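Local coordinates for predicted ancestral HMA domain of Pik-1 from Oryza spp. (Synthetic construct, PDB 7BNT), which probably binds effector proteins of the rice blast fungus, as the integrated HMA domain of a Pik-1 immune receptor does, at residues Q6-I10 with G52-L58. Numbering follows the deposited sequence.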
loop_
_atom_site.group_PDB
_atom_site.type_symbol
_atom_site.label_atom_id
_atom_site.label_comp_id
_atom_site.label_asym_id
_atom_site.label_seq_id
_atom_site.Cartn_x
_atom_site.Cartn_y
_atom_site.Cartn_z
ATOM N N GLN B 6 -11.553 -2.726 -1.890
ATOM C CA GLN B 6 -10.573 -3.728 -2.321
ATOM C C GLN B 6 -9.199 -3.342 -1.769
ATOM O O GLN B 6 -8.916 -2.165 -1.600
ATOM C CB GLN B 6 -10.436 -3.701 -3.845
ATOM C CG GLN B 6 -11.702 -3.989 -4.637
ATOM C CD GLN B 6 -11.455 -3.586 -6.063
ATOM O OE1 GLN B 6 -11.674 -2.426 -6.418
ATOM N NE2 GLN B 6 -10.964 -4.524 -6.870
ATOM N N LYS B 7 -8.378 -4.318 -1.441
ATOM C CA LYS B 7 -6.947 -4.076 -1.180
ATOM C C LYS B 7 -6.183 -5.036 -2.075
ATOM O O LYS B 7 -6.467 -6.234 -2.067
ATOM C CB LYS B 7 -6.534 -4.280 0.281
ATOM C CG LYS B 7 -5.047 -4.040 0.535
ATOM C CD LYS B 7 -4.651 -4.116 2.003
ATOM C CE LYS B 7 -5.281 -5.294 2.701
ATOM N NZ LYS B 7 -4.791 -5.457 4.087
ATOM N N ILE B 8 -5.256 -4.505 -2.843
ATOM C CA ILE B 8 -4.335 -5.374 -3.602
ATOM C C ILE B 8 -2.913 -4.878 -3.373
ATOM O O ILE B 8 -2.676 -3.724 -2.965
ATOM C CB ILE B 8 -4.683 -5.408 -5.096
ATOM C CG1 ILE B 8 -4.469 -4.027 -5.701
ATOM C CG2 ILE B 8 -6.089 -5.953 -5.353
ATOM C CD1 ILE B 8 -4.653 -3.996 -7.178
ATOM N N VAL B 9 -1.998 -5.776 -3.666
ATOM C CA VAL B 9 -0.545 -5.522 -3.534
ATOM C C VAL B 9 0.115 -5.921 -4.850
ATOM O O VAL B 9 -0.088 -7.050 -5.316
ATOM C CB VAL B 9 0.070 -6.292 -2.364
ATOM C CG1 VAL B 9 1.547 -5.982 -2.260
ATOM C CG2 VAL B 9 -0.643 -5.950 -1.066
ATOM N N ILE B 10 0.887 -5.002 -5.403
ATOM C CA ILE B 10 1.607 -5.190 -6.678
ATOM C C ILE B 10 3.095 -4.928 -6.445
ATOM O O ILE B 10 3.461 -3.872 -5.924
ATOM C CB ILE B 10 1.027 -4.299 -7.799
ATOM C CG1 ILE B 10 -0.425 -4.676 -8.099
ATOM C CG2 ILE B 10 1.887 -4.407 -9.044
ATOM C CD1 ILE B 10 -1.159 -3.671 -8.977
ATOM N N GLY B 52 -13.643 -0.448 -7.282
ATOM C CA GLY B 52 -13.752 -0.514 -8.748
ATOM C C GLY B 52 -12.382 -0.506 -9.407
ATOM O O GLY B 52 -12.275 -0.065 -10.559
ATOM N N ILE B 53 -11.340 -0.943 -8.705
ATOM C CA ILE B 53 -9.977 -1.034 -9.303
ATOM C C ILE B 53 -9.879 -2.347 -10.042
ATOM O O ILE B 53 -10.231 -3.390 -9.495
ATOM C CB ILE B 53 -8.865 -0.903 -8.271
ATOM C CG1 ILE B 53 -8.941 0.435 -7.549
ATOM C CG2 ILE B 53 -7.499 -1.119 -8.923
ATOM C CD1 ILE B 53 -8.353 0.353 -6.188
ATOM N N ASP B 54 -9.368 -2.277 -11.252
ATOM C CA ASP B 54 -9.141 -3.485 -12.061
ATOM C C ASP B 54 -7.675 -3.856 -11.882
ATOM O O ASP B 54 -6.817 -3.214 -12.494
ATOM C CB ASP B 54 -9.500 -3.210 -13.515
ATOM C CG ASP B 54 -9.409 -4.429 -14.405
ATOM O OD1 ASP B 54 -8.567 -5.300 -14.110
ATOM O OD2 ASP B 54 -10.111 -4.427 -15.431
ATOM N N SER B 55 -7.399 -4.850 -11.047
ATOM C CA SER B 55 -6.018 -5.202 -10.653
ATOM C C SER B 55 -5.226 -5.610 -11.896
ATOM O O SER B 55 -4.031 -5.284 -11.988
ATOM C CB SER B 55 -6.014 -6.300 -9.621
ATOM O OG SER B 55 -6.655 -7.452 -10.125
ATOM N N ILE B 56 -5.856 -6.333 -12.820
ATOM C CA ILE B 56 -5.096 -6.879 -13.974
ATOM C C ILE B 56 -4.773 -5.725 -14.931
ATOM O O ILE B 56 -3.648 -5.652 -15.473
ATOM C CB ILE B 56 -5.850 -8.042 -14.648
ATOM C CG1 ILE B 56 -6.146 -9.172 -13.664
ATOM C CG2 ILE B 56 -5.028 -8.543 -15.822
ATOM C CD1 ILE B 56 -4.942 -9.682 -12.933
ATOM N N LYS B 57 -5.734 -4.834 -15.140
ATOM C CA LYS B 57 -5.521 -3.636 -15.980
ATOM C C LYS B 57 -4.398 -2.792 -15.347
ATOM O O LYS B 57 -3.581 -2.209 -16.075
ATOM C CB LYS B 57 -6.861 -2.914 -16.080
ATOM C CG LYS B 57 -7.050 -1.962 -17.241
ATOM C CD LYS B 57 -8.525 -1.599 -17.410
ATOM C CE LYS B 57 -8.775 -0.275 -18.080
ATOM N NZ LYS B 57 -10.158 0.169 -17.799
ATOM N N LEU B 58 -4.354 -2.685 -14.024
ATOM C CA LEU B 58 -3.328 -1.877 -13.343
ATOM C C LEU B 58 -1.945 -2.511 -13.547
ATOM O O LEU B 58 -0.981 -1.794 -13.812
ATOM C CB LEU B 58 -3.744 -1.754 -11.881
ATOM C CG LEU B 58 -2.892 -0.835 -11.042
ATOM C CD1 LEU B 58 -2.834 0.569 -11.639
ATOM C CD2 LEU B 58 -3.472 -0.802 -9.656
#
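The side-chain amide of Gln6 pairs with the backbone of Ile53 through two hydrogen bonds, much as a neighbouring strand would. Here the βαββαβ fold of HMA domains joins its first strand, 6-11, to the loop that leads from strand 45-50 into helix 55-65. Gln6 OE1 accepts from Ile53 N at 2.7 Å, and Gln6 NE2 gives to Ile53 O at 3.0 Å, and that oxygen lies only 7° out of the Gln6 amide plane. Both donors meet lone pairs in the carbonyl plane, so the pair fixes the rotation of the amide. The reach comes from the extended chain of Gln6, with CG anti to the carbonyl carbon (chi1 -60°).

The next residue, Asp54, N-caps helix 55-65, its OD1 taking Lys57 N at 3.1 Å from above the carboxylate plane and Ile56 N more weakly.

Beyond the polar end lies the sheet-helix core, where Ile8 and Ile10 face the helix while Val48 and Leu71 flank them on the adjoining strands. In one of its two conformers, Ile8 brings CD1 within 3.6 Å of Ser55 CB, meeting the methylene of a polar residue. Further along the strand, Ile10 and Leu58 cross obliquely, with Ile10 CD1 resting 3.7 Å from Leu58 CD2.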